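Local coordinates for protein putative oxidoreductase (Magnetospirillum magnetotacticum, PDB 3C1A) that is a putative oxidoreductase that probably binds a nicotinamide adenine dinucleotide coenzyme in its Rossmann-fold domain and has a GFO/IDH/MocA-type C-terminal domain, at residues 124-129 against 281-286; 23-28 against 95-100; 135-140 against 272-277; 179-184 against 305-310. All coordinates share one frame; numbering follows the deposited sequence.

Interaction 1: 124-129 against 281-286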
loop_
_atom_site.group_PDB
_atom_site.type_symbol
_atom_site.label_atom_id
_atom_site.label_comp_id
_atom_site.label_asym_id
_atom_site.label_seq_id
_atom_site.Cartn_x
_atom_site.Cartn_y
_atom_site.Cartn_z
ATOM N N TRP A 124 -2.287 9.557 -5.909
ATOM C CA TRP A 124 -1.674 8.253 -5.837
ATOM C C TRP A 124 -2.054 7.656 -4.507
ATOM O O TRP A 124 -2.203 8.381 -3.522
ATOM C CB TRP A 124 -0.150 8.368 -5.908
ATOM C CG TRP A 124 0.435 8.727 -7.247
ATOM C CD1 TRP A 124 -0.208 9.258 -8.313
ATOM C CD2 TRP A 124 1.808 8.594 -7.639
ATOM N NE1 TRP A 124 0.675 9.478 -9.362
ATOM C CE2 TRP A 124 1.914 9.054 -8.979
ATOM C CE3 TRP A 124 2.944 8.115 -7.011
ATOM C CZ2 TRP A 124 3.120 9.053 -9.680
ATOM C CZ3 TRP A 124 4.146 8.130 -7.718
ATOM C CH2 TRP A 124 4.212 8.589 -9.024
ATOM N N VAL A 125 -2.221 6.329 -4.470
ATOM C CA VAL A 125 -2.384 5.643 -3.209
ATOM C C VAL A 125 -1.068 4.902 -2.848
ATOM O O VAL A 125 -0.451 4.247 -3.686
ATOM C CB VAL A 125 -3.548 4.696 -3.221
ATOM C CG1 VAL A 125 -3.638 3.946 -1.888
ATOM C CG2 VAL A 125 -4.848 5.482 -3.543
ATOM N N GLU A 126 -0.649 5.036 -1.596
ATOM C CA GLU A 126 0.613 4.457 -1.119
ATOM C C GLU A 126 0.479 2.971 -0.769
ATOM O O GLU A 126 0.324 2.598 0.398
ATOM C CB GLU A 126 1.180 5.237 0.084
ATOM C CG GLU A 126 2.729 5.218 0.170
ATOM C CD GLU A 126 3.302 4.027 0.958
ATOM O OE1 GLU A 126 2.966 3.888 2.161
ATOM O OE2 GLU A 126 4.121 3.259 0.381
ATOM N N HIS A 127 0.525 2.145 -1.795
ATOM C CA HIS A 127 0.497 0.680 -1.672
ATOM C C HIS A 127 1.950 0.300 -1.813
ATOM O O HIS A 127 2.501 0.238 -2.906
ATOM C CB HIS A 127 -0.299 0.018 -2.779
ATOM C CG HIS A 127 -1.779 0.250 -2.725
ATOM N ND1 HIS A 127 -2.460 0.845 -3.759
ATOM C CD2 HIS A 127 -2.715 -0.080 -1.797
ATOM C CE1 HIS A 127 -3.746 0.899 -3.463
ATOM N NE2 HIS A 127 -3.922 0.374 -2.264
ATOM N N THR A 128 2.582 0.085 -0.698
ATOM C CA THR A 128 4.041 0.069 -0.668
ATOM C C THR A 128 4.656 -0.979 -1.615
ATOM O O THR A 128 5.731 -0.765 -2.170
ATOM C CB THR A 128 4.495 -0.174 0.747
ATOM O OG1 THR A 128 3.781 0.729 1.605
ATOM C CG2 THR A 128 5.994 0.057 0.886
ATOM N N GLN A 129 3.994 -2.120 -1.778
ATOM C CA GLN A 129 4.587 -3.191 -2.589
ATOM C C GLN A 129 4.730 -2.762 -4.030
ATOM O O GLN A 129 5.613 -3.216 -4.731
ATOM C CB GLN A 129 3.751 -4.475 -2.563
ATOM C CG GLN A 129 4.557 -5.675 -3.155
ATOM C CD GLN A 129 5.590 -6.141 -2.194
ATOM O OE1 GLN A 129 6.771 -5.780 -2.303
ATOM N NE2 GLN A 129 5.159 -6.898 -1.191
ATOM N N THR A 281 11.006 5.009 0.113
ATOM C CA THR A 281 11.821 6.021 -0.510
ATOM C C THR A 281 11.432 6.157 -1.979
ATOM O O THR A 281 11.229 7.272 -2.464
ATOM C CB THR A 281 13.315 5.731 -0.338
ATOM O OG1 THR A 281 13.638 5.695 1.063
ATOM C CG2 THR A 281 14.132 6.781 -1.044
ATOM N N ARG A 282 11.251 5.024 -2.665
ATOM C CA ARG A 282 10.798 5.015 -4.049
ATOM C C ARG A 282 9.462 5.657 -4.262
ATOM O O ARG A 282 9.312 6.433 -5.189
ATOM C CB ARG A 282 10.733 3.592 -4.570
ATOM C CG ARG A 282 10.537 3.476 -6.079
ATOM C CD ARG A 282 11.028 2.121 -6.541
ATOM N NE ARG A 282 10.714 1.919 -7.940
ATOM C CZ ARG A 282 11.581 2.081 -8.929
ATOM N NH1 ARG A 282 12.839 2.450 -8.699
ATOM N NH2 ARG A 282 11.178 1.871 -10.172
ATOM N N ALA A 283 8.483 5.319 -3.409
ATOM C CA ALA A 283 7.135 5.910 -3.465
ATOM C C ALA A 283 7.128 7.441 -3.401
ATOM O O ALA A 283 6.523 8.106 -4.252
ATOM C CB ALA A 283 6.277 5.339 -2.338
ATOM N N VAL A 284 7.770 7.980 -2.367
ATOM C CA VAL A 284 7.874 9.424 -2.173
ATOM C C VAL A 284 8.792 10.100 -3.240
ATOM O O VAL A 284 8.505 11.195 -3.714
ATOM C CB VAL A 284 8.368 9.729 -0.734
ATOM C CG1 VAL A 284 8.492 11.228 -0.499
ATOM C CG2 VAL A 284 7.418 9.099 0.288
ATOM N N ARG A 285 9.896 9.471 -3.613
ATOM C CA ARG A 285 10.735 10.027 -4.693
ATOM C C ARG A 285 9.973 10.146 -6.008
ATOM O O ARG A 285 9.928 11.215 -6.607
ATOM C CB ARG A 285 11.998 9.187 -4.888
ATOM C CG ARG A 285 12.979 9.773 -5.914
ATOM C CD ARG A 285 14.189 8.898 -6.145
ATOM N NE ARG A 285 13.815 7.531 -6.461
ATOM C CZ ARG A 285 13.495 7.100 -7.668
ATOM N NH1 ARG A 285 13.528 7.931 -8.703
ATOM N NH2 ARG A 285 13.159 5.834 -7.836
ATOM N N LEU A 286 9.368 9.052 -6.453
ATOM C CA LEU A 286 8.550 9.061 -7.655
ATOM C C LEU A 286 7.383 10.034 -7.585
ATOM O O LEU A 286 7.138 10.797 -8.532
ATOM C CB LEU A 286 8.030 7.667 -7.963
ATOM C CG LEU A 286 9.125 6.693 -8.420
ATOM C CD1 LEU A 286 8.466 5.295 -8.590
ATOM C CD2 LEU A 286 9.840 7.197 -9.675
#

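Interaction 2: 23-28 against 95-100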
loop_
_atom_site.group_PDB
_atom_site.type_symbol
_atom_site.label_atom_id
_atom_site.label_comp_id
_atom_site.label_asym_id
_atom_site.label_seq_id
_atom_site.Cartn_x
_atom_site.Cartn_y
_atom_site.Cartn_z
ATOM N N LYS A 23 4.333 7.126 10.130
ATOM C CA LYS A 23 5.477 6.457 10.779
ATOM C C LYS A 23 6.895 6.903 10.384
ATOM O O LYS A 23 7.713 7.218 11.258
ATOM C CB LYS A 23 5.357 4.950 10.536
ATOM C CG LYS A 23 6.138 4.093 11.502
ATOM C CD LYS A 23 6.230 2.661 11.010
ATOM C CE LYS A 23 6.010 1.675 12.135
ATOM N NZ LYS A 23 6.504 0.314 11.794
ATOM N N ASN A 24 7.178 6.876 9.081
ATOM C CA ASN A 24 8.518 7.128 8.532
ATOM C C ASN A 24 8.556 8.130 7.363
ATOM O O ASN A 24 9.579 8.284 6.704
ATOM C CB ASN A 24 9.110 5.811 8.029
ATOM C CG ASN A 24 9.297 4.796 9.128
ATOM O OD1 ASN A 24 8.957 3.626 8.968
ATOM N ND2 ASN A 24 9.853 5.233 10.250
ATOM N N TYR A 25 7.441 8.801 7.104
ATOM C CA TYR A 25 7.371 9.834 6.042
ATOM C C TYR A 25 8.354 10.978 6.259
ATOM O O TYR A 25 9.063 11.386 5.340
ATOM C CB TYR A 25 5.938 10.367 5.871
ATOM C CG TYR A 25 5.043 9.438 5.087
ATOM C CD1 TYR A 25 5.190 9.286 3.704
ATOM C CD2 TYR A 25 4.050 8.717 5.714
ATOM C CE1 TYR A 25 4.360 8.409 2.982
ATOM C CE2 TYR A 25 3.209 7.864 5.007
ATOM C CZ TYR A 25 3.369 7.704 3.657
ATOM O OH TYR A 25 2.522 6.841 2.983
ATOM N N ILE A 26 8.438 11.496 7.479
ATOM C CA ILE A 26 9.232 12.693 7.692
ATOM C C ILE A 26 10.680 12.421 7.372
ATOM O O ILE A 26 11.339 13.259 6.777
ATOM C CB ILE A 26 9.110 13.256 9.138
ATOM C CG1 ILE A 26 7.704 13.808 9.397
ATOM C CG2 ILE A 26 10.097 14.366 9.355
ATOM C CD1 ILE A 26 7.514 14.302 10.815
ATOM N N ARG A 27 11.193 11.265 7.767
ATOM C CA ARG A 27 12.636 10.965 7.491
ATOM C C ARG A 27 12.873 10.665 6.022
ATOM O O ARG A 27 13.924 11.000 5.477
ATOM C CB ARG A 27 13.175 9.803 8.323
ATOM C CG ARG A 27 12.477 8.484 8.112
ATOM C CD ARG A 27 13.075 7.408 9.009
ATOM N NE ARG A 27 13.060 6.112 8.346
ATOM N N THR A 28 11.898 10.032 5.385
ATOM C CA THR A 28 11.986 9.739 3.953
ATOM C C THR A 28 12.030 11.042 3.167
ATOM O O THR A 28 12.890 11.227 2.295
ATOM C CB THR A 28 10.780 8.901 3.468
ATOM O OG1 THR A 28 10.699 7.661 4.197
ATOM C CG2 THR A 28 10.906 8.623 1.995
ATOM N N ALA A 95 -1.800 18.001 -5.491
ATOM C CA ALA A 95 -1.598 16.570 -5.655
ATOM C C ALA A 95 -1.544 15.834 -4.321
ATOM O O ALA A 95 -1.022 16.383 -3.322
ATOM C CB ALA A 95 -0.324 16.309 -6.399
ATOM N N VAL A 96 -2.065 14.593 -4.318
ATOM C CA VAL A 96 -2.252 13.816 -3.072
ATOM C C VAL A 96 -1.599 12.458 -3.174
ATOM O O VAL A 96 -1.773 11.769 -4.180
ATOM C CB VAL A 96 -3.766 13.592 -2.734
ATOM C CG1 VAL A 96 -3.884 12.680 -1.567
ATOM C CG2 VAL A 96 -4.509 14.948 -2.460
ATOM N N LEU A 97 -0.815 12.100 -2.150
ATOM C CA LEU A 97 -0.375 10.728 -1.894
ATOM C C LEU A 97 -1.010 10.302 -0.603
ATOM O O LEU A 97 -0.693 10.879 0.452
ATOM C CB LEU A 97 1.166 10.646 -1.753
ATOM C CG LEU A 97 1.716 9.237 -1.450
ATOM C CD1 LEU A 97 1.445 8.188 -2.565
ATOM C CD2 LEU A 97 3.227 9.324 -1.165
ATOM N N VAL A 98 -2.010 9.400 -0.676
ATOM C CA VAL A 98 -2.723 8.977 0.508
ATOM C C VAL A 98 -2.414 7.554 0.887
ATOM O O VAL A 98 -2.318 6.663 0.031
ATOM C CB VAL A 98 -4.245 9.135 0.327
ATOM C CG1 VAL A 98 -4.663 8.433 -0.904
ATOM C CG2 VAL A 98 -4.949 8.669 1.574
ATOM N N GLU A 99 -2.265 7.325 2.183
ATOM C CA GLU A 99 -1.784 6.028 2.635
ATOM C C GLU A 99 -2.926 5.037 2.377
ATOM O O GLU A 99 -4.064 5.445 2.245
ATOM C CB GLU A 99 -1.326 6.097 4.102
ATOM C CG GLU A 99 -0.218 5.117 4.432
ATOM C CD GLU A 99 -0.074 4.923 5.929
ATOM O OE1 GLU A 99 -0.220 5.925 6.663
ATOM O OE2 GLU A 99 0.155 3.769 6.363
ATOM N N LYS A 100 -2.599 3.759 2.187
ATOM C CA LYS A 100 -3.609 2.688 2.078
ATOM C C LYS A 100 -4.201 2.338 3.448
ATOM O O LYS A 100 -3.565 2.560 4.468
ATOM C CB LYS A 100 -2.985 1.417 1.468
ATOM C CG LYS A 100 -1.740 0.904 2.230
ATOM C CD LYS A 100 -1.177 -0.365 1.599
#

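Interaction 3: 135-140 against 272-277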
loop_
_atom_site.group_PDB
_atom_site.type_symbol
_atom_site.label_atom_id
_atom_site.label_comp_id
_atom_site.label_asym_id
_atom_site.label_seq_id
_atom_site.Cartn_x
_atom_site.Cartn_y
_atom_site.Cartn_z
ATOM N N TRP A 135 9.214 -6.302 -6.433
ATOM C CA TRP A 135 7.929 -6.558 -7.094
ATOM C C TRP A 135 8.044 -6.197 -8.568
ATOM O O TRP A 135 7.600 -6.931 -9.448
ATOM C CB TRP A 135 6.803 -5.761 -6.417
ATOM C CG TRP A 135 5.495 -5.938 -7.098
ATOM C CD1 TRP A 135 4.785 -4.998 -7.742
ATOM C CD2 TRP A 135 4.748 -7.151 -7.194
ATOM N NE1 TRP A 135 3.624 -5.538 -8.247
ATOM C CE2 TRP A 135 3.589 -6.868 -7.925
ATOM C CE3 TRP A 135 4.964 -8.466 -6.751
ATOM C CZ2 TRP A 135 2.664 -7.839 -8.232
ATOM C CZ3 TRP A 135 4.038 -9.422 -7.049
ATOM C CH2 TRP A 135 2.904 -9.113 -7.786
ATOM N N GLU A 136 8.685 -5.066 -8.816
ATOM C CA GLU A 136 9.005 -4.643 -10.166
ATOM C C GLU A 136 9.869 -5.690 -10.901
ATOM O O GLU A 136 9.602 -6.009 -12.062
ATOM C CB GLU A 136 9.669 -3.266 -10.122
ATOM C CG GLU A 136 8.732 -2.157 -9.576
ATOM C CD GLU A 136 9.442 -0.857 -9.238
ATOM O OE1 GLU A 136 10.591 -0.674 -9.680
ATOM O OE2 GLU A 136 8.853 -0.018 -8.516
ATOM N N ALA A 137 10.867 -6.237 -10.204
ATOM C CA ALA A 137 11.730 -7.323 -10.730
ATOM C C ALA A 137 10.960 -8.636 -10.970
ATOM O O ALA A 137 11.218 -9.322 -11.954
ATOM C CB ALA A 137 12.885 -7.579 -9.815
ATOM N N LEU A 138 10.018 -8.981 -10.082
ATOM C CA LEU A 138 9.168 -10.151 -10.269
ATOM C C LEU A 138 8.283 -9.978 -11.494
ATOM O O LEU A 138 8.193 -10.888 -12.335
ATOM C CB LEU A 138 8.279 -10.418 -9.027
ATOM C CG LEU A 138 7.314 -11.623 -9.023
ATOM C CD1 LEU A 138 6.920 -12.043 -7.559
ATOM C CD2 LEU A 138 6.039 -11.339 -9.864
ATOM N N LYS A 139 7.626 -8.823 -11.620
ATOM C CA LYS A 139 6.833 -8.577 -12.817
ATOM C C LYS A 139 7.662 -8.608 -14.098
ATOM O O LYS A 139 7.204 -9.144 -15.107
ATOM C CB LYS A 139 6.029 -7.288 -12.724
ATOM C CG LYS A 139 4.980 -7.349 -11.645
ATOM C CD LYS A 139 3.979 -6.215 -11.773
ATOM C CE LYS A 139 4.634 -4.869 -11.445
ATOM N NZ LYS A 139 3.664 -3.741 -11.483
ATOM N N ALA A 140 8.896 -8.089 -14.051
ATOM C CA ALA A 140 9.779 -8.116 -15.225
ATOM C C ALA A 140 10.154 -9.533 -15.685
ATOM O O ALA A 140 10.504 -9.733 -16.873
ATOM C CB ALA A 140 11.058 -7.300 -14.962
ATOM N N LEU A 272 17.246 -13.976 -8.138
ATOM C CA LEU A 272 17.193 -13.001 -9.228
ATOM C C LEU A 272 17.656 -11.660 -8.699
ATOM O O LEU A 272 17.449 -11.354 -7.530
ATOM C CB LEU A 272 15.770 -12.863 -9.765
ATOM C CG LEU A 272 15.113 -14.141 -10.304
ATOM C CD1 LEU A 272 13.723 -13.824 -10.806
ATOM C CD2 LEU A 272 15.962 -14.748 -11.411
ATOM N N THR A 273 18.276 -10.860 -9.555
ATOM C CA THR A 273 18.819 -9.564 -9.138
ATOM C C THR A 273 17.723 -8.547 -8.807
ATOM O O THR A 273 16.808 -8.291 -9.601
ATOM C CB THR A 273 19.738 -8.962 -10.212
ATOM O OG1 THR A 273 20.801 -9.886 -10.491
ATOM C CG2 THR A 273 20.321 -7.621 -9.741
ATOM N N VAL A 274 17.825 -7.984 -7.613
ATOM C CA VAL A 274 16.919 -6.945 -7.152
ATOM C C VAL A 274 17.784 -5.855 -6.520
ATOM O O VAL A 274 18.699 -6.133 -5.743
ATOM C CB VAL A 274 15.900 -7.482 -6.130
ATOM C CG1 VAL A 274 15.014 -6.350 -5.605
ATOM C CG2 VAL A 274 15.036 -8.586 -6.761
ATOM N N THR A 275 17.500 -4.622 -6.881
ATOM C CA THR A 275 18.261 -3.487 -6.386
ATOM C C THR A 275 17.661 -2.971 -5.076
ATOM O O THR A 275 16.570 -3.381 -4.666
ATOM C CB THR A 275 18.340 -2.408 -7.453
ATOM O OG1 THR A 275 17.023 -2.020 -7.846
ATOM C CG2 THR A 275 19.106 -2.960 -8.670
ATOM N N ASP A 276 18.397 -2.095 -4.399
ATOM C CA ASP A 276 18.194 -1.935 -2.958
ATOM C C ASP A 276 17.459 -0.653 -2.492
ATOM O O ASP A 276 17.376 -0.413 -1.299
ATOM C CB ASP A 276 19.532 -2.139 -2.244
ATOM C CG ASP A 276 20.032 -3.601 -2.349
ATOM O OD1 ASP A 276 19.483 -4.470 -1.628
ATOM O OD2 ASP A 276 20.952 -3.873 -3.151
ATOM N N GLU A 277 16.921 0.143 -3.409
ATOM C CA GLU A 277 16.163 1.305 -2.980
ATOM C C GLU A 277 15.019 0.840 -2.100
ATOM O O GLU A 277 14.347 -0.147 -2.404
ATOM C CB GLU A 277 15.645 2.139 -4.153
ATOM C CG GLU A 277 14.901 3.398 -3.698
ATOM C CD GLU A 277 14.494 4.315 -4.832
ATOM O OE1 GLU A 277 14.332 3.842 -5.960
ATOM O OE2 GLU A 277 14.346 5.528 -4.604
#

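Interaction 4: 179-184 against 305-310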
loop_
_atom_site.group_PDB
_atom_site.type_symbol
_atom_site.label_atom_id
_atom_site.label_comp_id
_atom_site.label_asym_id
_atom_site.label_seq_id
_atom_site.Cartn_x
_atom_site.Cartn_y
_atom_site.Cartn_z
HETATM N N MSE A 179 -1.446 -5.886 -4.665
HETATM C CA MSE A 179 -0.445 -6.689 -5.355
HETATM C C MSE A 179 -1.125 -7.662 -6.337
HETATM O O MSE A 179 -0.756 -7.728 -7.519
HETATM C CB MSE A 179 0.419 -7.404 -4.319
HETATM C CG MSE A 179 1.481 -8.297 -4.883
HETATM SE SE MSE A 179 0.850 -10.106 -5.250
HETATM C CE MSE A 179 0.666 -10.708 -3.468
ATOM N N VAL A 180 -2.165 -8.352 -5.875
ATOM C CA VAL A 180 -2.896 -9.297 -6.720
ATOM C C VAL A 180 -3.575 -8.621 -7.930
ATOM O O VAL A 180 -3.369 -9.039 -9.067
ATOM C CB VAL A 180 -3.866 -10.140 -5.897
ATOM C CG1 VAL A 180 -4.629 -11.088 -6.784
ATOM C CG2 VAL A 180 -3.093 -10.991 -4.842
ATOM N N LEU A 181 -4.322 -7.549 -7.693
ATOM C CA LEU A 181 -4.902 -6.746 -8.781
ATOM C C LEU A 181 -3.862 -6.157 -9.738
ATOM O O LEU A 181 -4.084 -6.139 -10.963
ATOM C CB LEU A 181 -5.807 -5.647 -8.252
ATOM C CG LEU A 181 -6.995 -5.976 -7.330
ATOM C CD1 LEU A 181 -7.827 -4.710 -6.967
ATOM C CD2 LEU A 181 -7.914 -7.032 -7.903
ATOM N N ASP A 182 -2.735 -5.706 -9.216
ATOM C CA ASP A 182 -1.636 -5.210 -10.058
ATOM C C ASP A 182 -1.042 -6.309 -10.959
ATOM O O ASP A 182 -0.859 -6.108 -12.170
ATOM C CB ASP A 182 -0.535 -4.572 -9.239
ATOM C CG ASP A 182 0.533 -3.964 -10.114
ATOM O OD1 ASP A 182 0.198 -3.078 -10.943
ATOM O OD2 ASP A 182 1.699 -4.377 -9.968
ATOM N N LEU A 183 -0.807 -7.479 -10.381
ATOM C CA LEU A 183 -0.398 -8.683 -11.133
ATOM C C LEU A 183 -1.380 -9.112 -12.197
ATOM O O LEU A 183 -0.970 -9.405 -13.318
ATOM C CB LEU A 183 -0.188 -9.859 -10.173
ATOM C CG LEU A 183 0.269 -11.232 -10.714
ATOM C CD1 LEU A 183 1.606 -11.078 -11.425
ATOM C CD2 LEU A 183 0.359 -12.345 -9.628
HETATM N N MSE A 184 -2.659 -9.215 -11.853
HETATM C CA MSE A 184 -3.647 -9.860 -12.735
HETATM C C MSE A 184 -4.194 -8.925 -13.803
HETATM O O MSE A 184 -4.689 -9.393 -14.792
HETATM C CB MSE A 184 -4.815 -10.458 -11.960
HETATM C CG MSE A 184 -4.460 -11.562 -10.986
HETATM SE SE MSE A 184 -3.437 -13.042 -11.735
HETATM C CE MSE A 184 -4.947 -14.107 -12.393
ATOM N N LEU A 305 -9.306 2.506 -5.460
ATOM C CA LEU A 305 -10.757 2.301 -5.466
ATOM C C LEU A 305 -11.118 0.806 -5.654
ATOM O O LEU A 305 -12.003 0.258 -4.955
ATOM C CB LEU A 305 -11.411 3.198 -6.515
ATOM C CG LEU A 305 -12.875 2.928 -6.906
ATOM C CD1 LEU A 305 -13.834 2.947 -5.721
ATOM C CD2 LEU A 305 -13.273 3.970 -7.894
ATOM N N ARG A 306 -10.447 0.157 -6.587
ATOM C CA ARG A 306 -10.732 -1.248 -6.897
ATOM C C ARG A 306 -10.378 -2.143 -5.697
ATOM O O ARG A 306 -11.072 -3.119 -5.444
ATOM C CB ARG A 306 -9.966 -1.689 -8.138
ATOM C CG ARG A 306 -10.398 -0.979 -9.409
ATOM C CD ARG A 306 -9.351 -1.137 -10.513
ATOM N NE ARG A 306 -9.022 -2.535 -10.723
ATOM C CZ ARG A 306 -7.867 -3.002 -11.180
ATOM N NH1 ARG A 306 -6.919 -2.174 -11.581
ATOM N NH2 ARG A 306 -7.686 -4.310 -11.305
ATOM N N VAL A 307 -9.286 -1.809 -4.994
ATOM C CA VAL A 307 -8.880 -2.511 -3.738
ATOM C C VAL A 307 -9.973 -2.367 -2.681
ATOM O O VAL A 307 -10.279 -3.344 -1.988
ATOM C CB VAL A 307 -7.614 -1.938 -3.138
ATOM C CG1 VAL A 307 -7.376 -2.479 -1.735
ATOM C CG2 VAL A 307 -6.360 -2.172 -4.115
ATOM N N VAL A 308 -10.495 -1.142 -2.521
ATOM C CA VAL A 308 -11.604 -0.886 -1.579
ATOM C C VAL A 308 -12.844 -1.703 -1.927
ATOM O O VAL A 308 -13.574 -2.207 -1.030
ATOM C CB VAL A 308 -11.968 0.623 -1.472
ATOM C CG1 VAL A 308 -13.326 0.845 -0.734
ATOM C CG2 VAL A 308 -10.907 1.409 -0.723
ATOM N N ARG A 309 -13.086 -1.871 -3.216
ATOM C CA ARG A 309 -14.254 -2.661 -3.655
ATOM C C ARG A 309 -14.120 -4.118 -3.232
ATOM O O ARG A 309 -15.034 -4.708 -2.690
ATOM C CB ARG A 309 -14.463 -2.558 -5.169
ATOM C CG ARG A 309 -15.692 -3.357 -5.617
ATOM C CD ARG A 309 -16.024 -3.201 -7.079
ATOM N NE ARG A 309 -16.353 -1.827 -7.415
ATOM C CZ ARG A 309 -15.568 -1.017 -8.116
ATOM N NH1 ARG A 309 -14.391 -1.430 -8.566
ATOM N NH2 ARG A 309 -15.964 0.219 -8.374
ATOM N N VAL A 310 -12.947 -4.687 -3.427
ATOM C CA VAL A 310 -12.711 -6.074 -3.095
ATOM C C VAL A 310 -12.754 -6.257 -1.568
ATOM O O VAL A 310 -13.265 -7.250 -1.070
ATOM C CB VAL A 310 -11.310 -6.541 -3.598
ATOM C CG1 VAL A 310 -10.972 -7.924 -3.054
ATOM C CG2 VAL A 310 -11.209 -6.513 -5.108
HETATM O O HOH W 1 -4.781 -4.215 -12.475
#

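Interaction 1: 124-129 against 281-286
W124 lays the outer end of its indole against A283 and L286, where an edge strand of the Rossmann sheet meets a helix. Strand 123-126 is outermost in the six-stranded parallel sheet, and helix 279-290 runs past it nearly antiparallel. The short axes approach to 10.2 Å at 162°, and the W124 ring reaches across the gap. CG of W124 is anti to the carbonyl carbon (chi1 -72°), which turns the ring toward the helix. L286 CB comes in at the edge of the ring, in its plane, 3.9 Å from W124 CZ3. The L286 carbonyl oxygen lies oblique to the ring, 3.7 Å from W124 CH2. The W124 and L286 side chains cross at about a right angle. At the other end of the indole, W124 NE1 is hydrogen-bonded to the E295 carbonyl. A leucine in place of W124 would probably open a gap beside L286 and leave the E295 carbonyl without this donor. Further along, E126 bends at its second torsion and brings OE2 to 4.0 Å from A283 CB. E126 is also the centre of an inverse gamma turn, where the strand gives way to loop. T128 then ties down the same carboxylate. Its OG1 donates to E126 OE2 over 2.8 Å, on the syn side and 30° out of the carboxylate plane.

Interaction 2: 23-28 against 95-100
Y25 reaches from helix 25-31 to strand 95-99 and touches both E99 and L97. The close part is at the end of the ring, where Y25 OH lies 3.5 Å from E99 CG. CG of E99 is anti to the backbone N (chi1 -150°), and the chain is extended beyond it. The methylene therefore meets the hydroxyl, and the carboxylate runs on past the ring. E99 OE1 lies near the ring plane, at its edge, with the two planes 61° apart. L97 makes a looser touch, with CD2 4.4 Å from Y25 CE1 and oblique to the ring. Y25 is buried, helped by I74 and A76 of the neighbouring strand and by E126. On the solvent side, E99 is partly exposed. At the start of the helix, T28 N and T28 OG1 reach N24 O from opposite faces of its carbonyl plane, pinning the first turn. Both segments belong to the Rossmann domain. E99 and K100 begin the Glu-Lys-Pro sequence of this family, which in relatives lies near the nicotinamide. No hydrogen bond joins the two segments, so the Y25 hydroxyl meets the E99 chain by van der Waals contact and is unlikely by itself to set the turn of the carboxylate.

Interaction 3: 135-140 against 272-277
A137 and V274 meet methyl to methyl where helix 133-140 passes the loop after strand 270-271. A137 points its CB toward the loop. V274 offers one branch of its fork, CG2, at 3.9 Å from A137 CB. That branch is anti to the carbonyl carbon, while CG1 is anti to the backbone N (chi1 177°). The same A137 methyl lies 4.0 Å from T273 O, so it rests on both a methyl and a backbone carbonyl. The contact is small and makes no hydrogen bond. The small side chain at A137 is consistent with the close backbones, and the CA atoms of A137 and V274 are 6.3 Å apart. W135 points the opposite way, into the protein, with K139 CG 3.9 Å above the plane of its ring. The helix thus turns a bulky, buried face inward and a small one to the loop. E277 is salt-bridged to R285 of helix 279-290, and E136, in one of its two conformers, pairs with R282 of the same helix. L253 packs beside both A137 and V274. On the inner side, W135 and L138 rest on strands 229-238 and 242-246 of the mixed sheet, and W135 also meets helix 168-184.

Interaction 4: 179-184 against 305-310
L181 pushes its side chain from helix 168-184 into the surface of helix 301-314, where it meets R306, V307 and V310. Its CB is 3.8 Å from R306 NH2. CG lies anti to the carbonyl carbon (chi1 -56°) and carries the chain on toward the second helix. CD1 is the tip that does most of the touching. It lies over one face of the R306 guanidinium and 3.9 Å from R306 CB, so the arginine folds round it. It also comes to 3.8 Å from V307 N, close to the backbone. The branches of two valines meet the same methyl: CG2 of V307 is 4.1 Å from L181 CD1, and CG2 of V310 is 4.3 Å from it. R306 is bent at chi3 (53°), which turns its flat end back over the leucine. There its NE forms a salt bridge with D187. A water at the edge of the guanidinium, in its plane, accepts from R306 NH1 over 3.1 Å. It lies unusually close to L181 O, so a bond there is doubtful. P188 also packs on L181. The short helix axes approach to 10.5 Å at 118°, too steep for a parallel or antiparallel pair. This is a crossed helix pair with apolar side chains at the centre and an arginine at one side, joining the C-terminal helix to a helix of the GFO/IDH/MocA domain.

Interactions 1 and 2 share the Rossmann sheet: their strands are neighbours, E126 N lies 2.8 Å from V98 O, and their centres are about 8 Å apart. Interaction 3 is tied to interaction 1 by two salt bridges, R282 NH2 to E136 OE1 (in one conformer) at 2.7 Å and R285 NE to E277 OE2 at 2.8 Å. It is tied to interaction 4 through D182 OD2, which takes K139 NZ at 2.6 Å and W135 NE1 at 2.8 Å. Interactions 2 and 4 do not touch, with centres about 20 Å apart on opposite sides of the chain's centre. The Glu-Lys-Pro start at interaction 2 suggests that the coenzyme site is near 95-100.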